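Local coordinates for enolase (alpha proteobacterium BAL199, PDB 3UGV), which probably catalyses a magnesium-dependent proton abstraction from a carboxylate substrate, as other enolase-superfamily enzymes do, its own substrate remaining unassigned, at residues P37-L42 and I53-L58; E76-K81 and D300-G305. All coordinates share one frame; numbering follows the deposited sequence.

Interaction 1. Residues P37-L42 and I53-L58; sequences PVLLKL and IPDWPL
With CG of Asp55 anti to its carbonyl carbon (chi1 -58°) and the Lys41 chain bent at chi2 (63°), the two side chains run alongside each other, pointing the same way. Lys41 NZ reaches Asp55 OD1 at 2.8 Å on the syn side of the carboxylate, a salt bridge over a non-hydrogen-bonded pair. An asparagine in place of this acid would probably leave the Lys41 ammonium without its opposite charge. Leu39 slants across Asp55, CD2 lying 3.9 Å from Asp55 CG, while its CD1 rests on Pro57 CB. On the reverse face Leu40 CD1 meets Leu58 CD1 at 3.8 Å, and Leu42 CD2 presses on Trp56 CB at 3.4 Å; the Trp56 indole NE1 turns to Glu76 in the neighbouring loop. Backbone bonds pair Val38 with Leu58 and Leu40 with Trp56 in both directions, and Leu42 N adds a bond to Pro54 O (2.9 Å). A water donates to both Leu42 O and Pro54 O. This is the antiparallel ladder of a beta hairpin, from the three-stranded sheet of the N-terminal capping domain of the mandelate racemase/muconate lactonizing enzyme family.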
ATOM      1  N   PRO F  37      33.739 -18.104 -32.400  1.00 41.36           N
ATOM      2  CA  PRO F  37      32.497 -18.860 -32.255  1.00 39.70           C
ATOM      3  C   PRO F  37      32.713 -20.348 -32.522  1.00 41.85           C
ATOM      4  O   PRO F  37      33.403 -20.706 -33.472  1.00 47.72           O
ATOM      5  CB  PRO F  37      31.605 -18.254 -33.342  1.00 37.14           C
ATOM      6  CG  PRO F  37      32.567 -17.847 -34.408  1.00 44.13           C
ATOM      7  CD  PRO F  37      33.821 -17.407 -33.695  1.00 42.18           C
ATOM      8  N   VAL F  38      32.154 -21.205 -31.679  1.00 36.34           N
ATOM      9  CA  VAL F  38      32.152 -22.626 -31.980  1.00 38.15           C
ATOM     10  C   VAL F  38      30.761 -23.200 -31.765  1.00 39.31           C
ATOM     11  O   VAL F  38      29.884 -22.530 -31.228  1.00 40.36           O
ATOM     12  CB  VAL F  38      33.204 -23.414 -31.171  1.00 39.98           C
ATOM     13  CG1 VAL F  38      34.485 -22.610 -31.062  1.00 45.56           C
ATOM     14  CG2 VAL F  38      32.685 -23.757 -29.811  1.00 35.97           C
ATOM     15  N   LEU F  39      30.561 -24.434 -32.214  1.00 36.90           N
ATOM     16  CA  LEU F  39      29.262 -25.075 -32.143  1.00 39.75           C
ATOM     17  C   LEU F  39      29.488 -26.534 -31.823  1.00 42.84           C
ATOM     18  O   LEU F  39      30.094 -27.258 -32.613  1.00 43.33           O
ATOM     19  CB  LEU F  39      28.508 -24.931 -33.472  1.00 39.29           C
ATOM     20  CG  LEU F  39      27.003 -25.231 -33.432  1.00 47.33           C
ATOM     21  CD1 LEU F  39      26.244 -24.097 -32.751  1.00 43.07           C
ATOM     22  CD2 LEU F  39      26.426 -25.482 -34.822  1.00 44.21           C
ATOM     23  N   LEU F  40      29.019 -26.964 -30.658  1.00 40.20           N
ATOM     24  CA  LEU F  40      29.237 -28.336 -30.226  1.00 39.65           C
ATOM     25  C   LEU F  40      27.970 -29.148 -30.402  1.00 47.37           C
ATOM     26  O   LEU F  40      26.867 -28.603 -30.388  1.00 52.78           O
ATOM     27  CB  LEU F  40      29.684 -28.389 -28.766  1.00 43.93           C
ATOM     28  CG  LEU F  40      30.902 -27.561 -28.355  1.00 39.09           C
ATOM     29  CD1 LEU F  40      31.223 -27.816 -26.890  1.00 34.13           C
ATOM     30  CD2 LEU F  40      32.114 -27.859 -29.239  1.00 39.68           C
ATOM     31  N   LYS F  41      28.138 -30.453 -30.586  1.00 51.87           N
ATOM     32  CA  LYS F  41      27.014 -31.368 -30.635  1.00 53.13           C
ATOM     33  C   LYS F  41      26.780 -31.895 -29.222  1.00 51.48           C
ATOM     34  O   LYS F  41      27.652 -32.566 -28.660  1.00 49.45           O
ATOM     35  CB  LYS F  41      27.309 -32.523 -31.593  1.00 52.23           C
ATOM     36  CG  LYS F  41      26.104 -32.959 -32.408  1.00 67.81           C
ATOM     37  CD  LYS F  41      25.634 -31.825 -33.308  1.00 78.73           C
ATOM     38  CE  LYS F  41      24.453 -32.247 -34.169  1.00 82.63           C
ATOM     39  NZ  LYS F  41      24.130 -31.225 -35.212  1.00 81.29           N
ATOM     40  N   LEU F  42      25.621 -31.571 -28.645  1.00 41.15           N
ATOM     41  CA  LEU F  42      25.294 -31.981 -27.273  1.00 45.62           C
ATOM     42  C   LEU F  42      25.193 -33.501 -27.104  1.00 50.67           C
ATOM     43  O   LEU F  42      24.704 -34.204 -27.991  1.00 54.41           O
ATOM     44  CB  LEU F  42      23.985 -31.334 -26.804  1.00 40.18           C
ATOM     45  CG  LEU F  42      23.922 -29.813 -26.654  1.00 39.05           C
ATOM     46  CD1 LEU F  42      22.463 -29.374 -26.469  1.00 37.02           C
ATOM     47  CD2 LEU F  42      24.798 -29.351 -25.498  1.00 27.77           C
ATOM     48  N   ILE F  53      16.757 -29.271 -29.994  1.00 70.09           N
ATOM     49  CA  ILE F  53      18.000 -28.552 -30.267  1.00 67.79           C
ATOM     50  C   ILE F  53      19.218 -29.404 -29.916  1.00 63.07           C
ATOM     51  O   ILE F  53      19.452 -29.697 -28.746  1.00 56.71           O
ATOM     52  CB  ILE F  53      18.077 -27.219 -29.485  1.00 62.49           C
ATOM     53  CG1 ILE F  53      16.906 -26.309 -29.854  1.00 59.64           C
ATOM     54  CG2 ILE F  53      19.406 -26.516 -29.752  1.00 54.23           C
ATOM     55  CD1 ILE F  53      15.546 -26.827 -29.416  1.00 59.01           C
ATOM     56  N   PRO F  54      19.997 -29.810 -30.933  1.00 59.59           N
ATOM     57  CA  PRO F  54      21.165 -30.669 -30.717  1.00 54.31           C
ATOM     58  C   PRO F  54      22.457 -29.867 -30.604  1.00 48.20           C
ATOM     59  O   PRO F  54      23.455 -30.375 -30.083  1.00 44.38           O
ATOM     60  CB  PRO F  54      21.195 -31.521 -31.990  1.00 56.41           C
ATOM     61  CG  PRO F  54      20.484 -30.674 -33.050  1.00 59.38           C
ATOM     62  CD  PRO F  54      19.814 -29.500 -32.360  1.00 59.24           C
ATOM     63  N   ASP F  55      22.428 -28.630 -31.087  1.00 47.19           N
ATOM     64  CA  ASP F  55      23.620 -27.792 -31.161  1.00 55.28           C
ATOM     65  C   ASP F  55      23.726 -26.834 -29.980  1.00 46.81           C
ATOM     66  O   ASP F  55      22.728 -26.275 -29.524  1.00 46.72           O
ATOM     67  CB  ASP F  55      23.624 -26.998 -32.468  1.00 63.98           C
ATOM     68  CG  ASP F  55      23.562 -27.889 -33.685  1.00 74.45           C
ATOM     69  OD1 ASP F  55      24.336 -28.870 -33.745  1.00 75.11           O
ATOM     70  OD2 ASP F  55      22.730 -27.616 -34.577  1.00 81.98           O
ATOM     71  N   TRP F  56      24.946 -26.644 -29.499  1.00 36.33           N
ATOM     72  CA  TRP F  56      25.201 -25.742 -28.393  1.00 32.33           C
ATOM     73  C   TRP F  56      26.318 -24.788 -28.778  1.00 33.08           C
ATOM     74  O   TRP F  56      27.470 -25.195 -28.900  1.00 31.36           O
ATOM     75  CB  TRP F  56      25.581 -26.534 -27.139  1.00 32.30           C
ATOM     76  CG  TRP F  56      25.614 -25.689 -25.904  1.00 39.91           C
ATOM     77  CD1 TRP F  56      26.706 -25.401 -25.116  1.00 36.40           C
ATOM     78  CD2 TRP F  56      24.508 -25.001 -25.322  1.00 33.26           C
ATOM     79  NE1 TRP F  56      26.332 -24.581 -24.079  1.00 30.79           N
ATOM     80  CE2 TRP F  56      24.991 -24.317 -24.188  1.00 33.01           C
ATOM     81  CE3 TRP F  56      23.154 -24.893 -25.651  1.00 38.62           C
ATOM     82  CZ2 TRP F  56      24.164 -23.545 -23.383  1.00 34.55           C
ATOM     83  CZ3 TRP F  56      22.339 -24.126 -24.854  1.00 36.16           C
ATOM     84  CH2 TRP F  56      22.844 -23.464 -23.732  1.00 36.07           C
ATOM     85  N   PRO F  57      25.981 -23.511 -28.989  1.00 31.93           N
ATOM     86  CA  PRO F  57      26.973 -22.499 -29.376  1.00 23.69           C
ATOM     87  C   PRO F  57      27.753 -21.914 -28.191  1.00 34.33           C
ATOM     88  O   PRO F  57      27.174 -21.671 -27.137  1.00 38.72           O
ATOM     89  CB  PRO F  57      26.114 -21.415 -30.024  1.00 25.34           C
ATOM     90  CG  PRO F  57      24.799 -21.515 -29.316  1.00 28.13           C
ATOM     91  CD  PRO F  57      24.612 -22.974 -28.957  1.00 19.76           C
ATOM     92  N   LEU F  58      29.056 -21.703 -28.373  1.00 36.56           N
ATOM     93  CA  LEU F  58      29.903 -21.029 -27.389  1.00 39.66           C
ATOM     94  C   LEU F  58      30.765 -19.973 -28.086  1.00 38.52           C
ATOM     95  O   LEU F  58      31.295 -20.213 -29.169  1.00 46.41           O
ATOM     96  CB  LEU F  58      30.837 -22.021 -26.695  1.00 33.98           C
ATOM     97  CG  LEU F  58      30.236 -23.211 -25.965  1.00 35.64           C
ATOM     98  CD1 LEU F  58      31.313 -24.231 -25.619  1.00 35.65           C
ATOM     99  CD2 LEU F  58      29.503 -22.766 -24.716  1.00 40.14           C
TER
HETATM  100  O   HOH W   1      22.935 -33.516 -30.065  1.00 43.98           O

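Interaction 2. Residues E76-K81 and D300-G305; sequences EPYVPK and DFMRIG
Van der Waals packing centres on Met302, whose chain, extended beyond CG, carries its sulfur and methyl to the 76-81 loop. SD lies 3.7 Å from Glu76 O and 3.9 Å from Pro77 CA, and CE comes to the edge of the Tyr78 ring, 4.0 Å from CD2. The same methyl sits over one face of the Arg303 guanidinium, toward its rim. Contact between Tyr78 and Arg303 is oblique: NH2 stands 3.7 Å from Tyr78 CE2, with ring and guanidinium planes 36° apart. Phe117 of the second subunit stacks on Tyr78 and accepts a hydrogen bond from Arg303 NH2 through its carbonyl, so the subunit interface completes this corner. No hydrogen bond crosses between the segments. Asp300 is the N-cap of the short, weakly bonded helix at about 301-304, OD1 accepting from Met302 N (2.9 Å) and weakly from Arg303 N, while OD2 is hydrogen-bonded to His327 ND1. Arg303 NH1 also reaches the carbonyl of Glu277, a magnesium ligand. A capping-domain loop thus meets the region after barrel strand 296-297, the Tyr78 side chain lying about 6 Å from a bound magnesium ion, as in the interdomain active sites of the enolase superfamily.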
ATOM      1  N   GLU F  76      27.723 -18.443 -23.530  1.00 23.14           N
ATOM      2  CA  GLU F  76      26.812 -19.461 -24.033  1.00 30.80           C
ATOM      3  C   GLU F  76      25.512 -18.789 -24.431  1.00 34.93           C
ATOM      4  O   GLU F  76      24.573 -18.728 -23.636  1.00 38.22           O
ATOM      5  CB  GLU F  76      26.538 -20.510 -22.958  1.00 30.02           C
ATOM      6  CG  GLU F  76      27.790 -21.027 -22.296  1.00 35.43           C
ATOM      7  CD  GLU F  76      27.510 -22.136 -21.315  1.00 40.99           C
ATOM      8  OE1 GLU F  76      27.318 -23.290 -21.763  1.00 43.37           O
ATOM      9  OE2 GLU F  76      27.476 -21.850 -20.098  1.00 40.16           O
ATOM     10  N   PRO F  77      25.451 -18.292 -25.674  1.00 28.32           N
ATOM     11  CA  PRO F  77      24.357 -17.436 -26.153  1.00 32.14           C
ATOM     12  C   PRO F  77      23.108 -18.152 -26.701  1.00 31.57           C
ATOM     13  O   PRO F  77      22.203 -17.456 -27.167  1.00 32.60           O
ATOM     14  CB  PRO F  77      25.025 -16.624 -27.259  1.00 24.56           C
ATOM     15  CG  PRO F  77      26.019 -17.579 -27.840  1.00 24.08           C
ATOM     16  CD  PRO F  77      26.511 -18.447 -26.683  1.00 24.62           C
ATOM     17  N   TYR F  78      23.059 -19.480 -26.654  1.00 30.88           N
ATOM     18  CA  TYR F  78      21.834 -20.221 -26.996  1.00 35.39           C
ATOM     19  C   TYR F  78      21.544 -20.342 -28.491  1.00 37.29           C
ATOM     20  O   TYR F  78      21.398 -21.443 -29.015  1.00 46.84           O
ATOM     21  CB  TYR F  78      20.624 -19.563 -26.345  1.00 34.13           C
ATOM     22  CG  TYR F  78      20.357 -19.962 -24.924  1.00 33.19           C
ATOM     23  CD1 TYR F  78      19.553 -21.053 -24.644  1.00 40.28           C
ATOM     24  CD2 TYR F  78      20.876 -19.228 -23.857  1.00 40.49           C
ATOM     25  CE1 TYR F  78      19.285 -21.425 -23.346  1.00 47.98           C
ATOM     26  CE2 TYR F  78      20.613 -19.589 -22.540  1.00 41.82           C
ATOM     27  CZ  TYR F  78      19.811 -20.694 -22.297  1.00 46.11           C
ATOM     28  OH  TYR F  78      19.519 -21.094 -21.014  1.00 49.11           O
ATOM     29  N   VAL F  79      21.424 -19.203 -29.167  1.00 35.36           N
ATOM     30  CA  VAL F  79      21.070 -19.192 -30.578  1.00 32.70           C
ATOM     31  C   VAL F  79      22.309 -18.953 -31.423  1.00 40.22           C
ATOM     32  O   VAL F  79      22.903 -17.875 -31.364  1.00 39.16           O
ATOM     33  CB  VAL F  79      19.978 -18.139 -30.906  1.00 41.00           C
ATOM     34  CG1 VAL F  79      18.763 -18.370 -30.050  1.00 41.37           C
ATOM     35  CG2 VAL F  79      20.477 -16.755 -30.657  1.00 47.64           C
ATOM     36  N   PRO F  80      22.707 -19.973 -32.203  1.00 40.24           N
ATOM     37  CA  PRO F  80      23.924 -19.951 -33.026  1.00 37.30           C
ATOM     38  C   PRO F  80      24.034 -18.698 -33.891  1.00 38.10           C
ATOM     39  O   PRO F  80      25.078 -18.043 -33.894  1.00 41.24           O
ATOM     40  CB  PRO F  80      23.770 -21.199 -33.903  1.00 37.84           C
ATOM     41  CG  PRO F  80      22.955 -22.143 -33.055  1.00 36.22           C
ATOM     42  CD  PRO F  80      21.974 -21.249 -32.329  1.00 33.90           C
ATOM     43  N   LYS F  81      22.966 -18.362 -34.605  1.00 35.14           N
ATOM     44  CA  LYS F  81      22.982 -17.195 -35.485  1.00 46.58           C
ATOM     45  C   LYS F  81      23.291 -15.885 -34.751  1.00 45.39           C
ATOM     46  O   LYS F  81      23.756 -14.927 -35.360  1.00 33.89           O
ATOM     47  CB  LYS F  81      21.672 -17.083 -36.277  1.00 53.73           C
ATOM     48  CG  LYS F  81      21.600 -18.056 -37.455  1.00 67.91           C
ATOM     49  CD  LYS F  81      20.456 -17.734 -38.417  1.00 77.78           C
ATOM     50  CE  LYS F  81      20.549 -18.570 -39.697  1.00 80.07           C
ATOM     51  NZ  LYS F  81      19.602 -18.110 -40.758  1.00 78.43           N
ATOM     52  N   ASP F 300      21.802 -15.413 -14.655  1.00 23.48           N
ATOM     53  CA  ASP F 300      22.648 -15.966 -15.692  1.00 25.36           C
ATOM     54  C   ASP F 300      23.762 -14.950 -15.953  1.00 29.84           C
ATOM     55  O   ASP F 300      23.483 -13.754 -16.047  1.00 27.92           O
ATOM     56  CB  ASP F 300      21.799 -16.157 -16.949  1.00 26.19           C
ATOM     57  CG  ASP F 300      22.617 -16.570 -18.149  1.00 40.25           C
ATOM     58  OD1 ASP F 300      23.290 -15.696 -18.728  1.00 34.84           O
ATOM     59  OD2 ASP F 300      22.584 -17.765 -18.519  1.00 54.37           O
ATOM     60  N   PHE F 301      25.010 -15.410 -16.080  1.00 33.26           N
ATOM     61  CA  PHE F 301      26.167 -14.492 -16.157  1.00 25.15           C
ATOM     62  C   PHE F 301      26.274 -13.616 -17.414  1.00 27.05           C
ATOM     63  O   PHE F 301      26.842 -12.518 -17.371  1.00 24.95           O
ATOM     64  CB  PHE F 301      27.481 -15.239 -15.886  1.00 24.09           C
ATOM     65  CG  PHE F 301      27.565 -15.780 -14.490  1.00 25.74           C
ATOM     66  CD1 PHE F 301      27.990 -14.971 -13.446  1.00 24.52           C
ATOM     67  CD2 PHE F 301      27.162 -17.072 -14.213  1.00 24.04           C
ATOM     68  CE1 PHE F 301      28.038 -15.451 -12.155  1.00 24.09           C
ATOM     69  CE2 PHE F 301      27.208 -17.563 -12.919  1.00 24.21           C
ATOM     70  CZ  PHE F 301      27.640 -16.752 -11.889  1.00 26.07           C
ATOM     71  N   MET F 302      25.743 -14.083 -18.535  1.00 20.35           N
ATOM     72  CA  MET F 302      25.757 -13.226 -19.709  1.00 27.92           C
ATOM     73  C   MET F 302      24.692 -12.129 -19.626  1.00 30.07           C
ATOM     74  O   MET F 302      24.802 -11.111 -20.308  1.00 30.42           O
ATOM     75  CB  MET F 302      25.624 -14.026 -21.002  1.00 20.75           C
ATOM     76  CG  MET F 302      24.211 -14.321 -21.395  1.00 35.29           C
ATOM     77  SD  MET F 302      24.106 -15.101 -23.017  1.00 47.74           S
ATOM     78  CE  MET F 302      22.390 -15.625 -23.021  1.00 46.86           C
ATOM     79  N   ARG F 303      23.687 -12.320 -18.768  1.00 28.13           N
ATOM     80  CA  ARG F 303      22.568 -11.381 -18.686  1.00 27.10           C
ATOM     81  C   ARG F 303      22.658 -10.454 -17.473  1.00 30.44           C
ATOM     82  O   ARG F 303      22.273  -9.291 -17.552  1.00 22.15           O
ATOM     83  CB  ARG F 303      21.226 -12.121 -18.666  1.00 22.38           C
ATOM     84  CG  ARG F 303      20.893 -12.897 -19.931  1.00 24.45           C
ATOM     85  CD  ARG F 303      19.434 -13.398 -19.950  1.00 16.81           C
ATOM     86  NE  ARG F 303      19.195 -14.283 -21.090  1.00 28.32           N
ATOM     87  CZ  ARG F 303      19.171 -15.618 -21.028  1.00 34.95           C
ATOM     88  NH1 ARG F 303      19.348 -16.250 -19.875  1.00 37.82           N
ATOM     89  NH2 ARG F 303      18.969 -16.337 -22.126  1.00 37.18           N
ATOM     90  N   ILE F 304      23.155 -10.970 -16.350  1.00 21.00           N
ATOM     91  CA  ILE F 304      23.227 -10.169 -15.138  1.00 23.13           C
ATOM     92  C   ILE F 304      24.350  -9.126 -15.177  1.00 23.09           C
ATOM     93  O   ILE F 304      24.345  -8.174 -14.392  1.00 24.21           O
ATOM     94  CB  ILE F 304      23.391 -11.040 -13.871  1.00 28.85           C
ATOM     95  CG1 ILE F 304      23.022 -10.237 -12.614  1.00 26.01           C
ATOM     96  CG2 ILE F 304      24.810 -11.574 -13.768  1.00 21.45           C
ATOM     97  CD1 ILE F 304      21.524 -10.216 -12.310  1.00 21.84           C
ATOM     98  N   GLY F 305      25.321  -9.318 -16.069  1.00 27.49           N
ATOM     99  CA  GLY F 305      26.456  -8.411 -16.178  1.00 20.45           C
ATOM    100  C   GLY F 305      27.768  -9.020 -15.698  1.00 29.99           C
ATOM    101  O   GLY F 305      28.596  -8.338 -15.087  1.00 24.06           O
TER

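In the fold
Interaction 1 is internal to the capping domain and only partly buried: its Lys41 and Asp55 face is the more open one, while Leu40, Trp56 and Leu58 turn inward. Interaction 2 is buried nearer the chain centre and joins that domain to the barrel domain. Accordingly, the first is a continuous ladder of backbone bonds with a salt bridge, the second a small patch of sulfur, ring and guanidinium contacts reinforced by another subunit. The two meet directly, since Trp56 NE1 is probably hydrogen-bonded to Glu76 OE1 at 2.8 Å and Leu58 packs on Glu76, thereby linking hairpin 30-65 to the loop bordering the magnesium site.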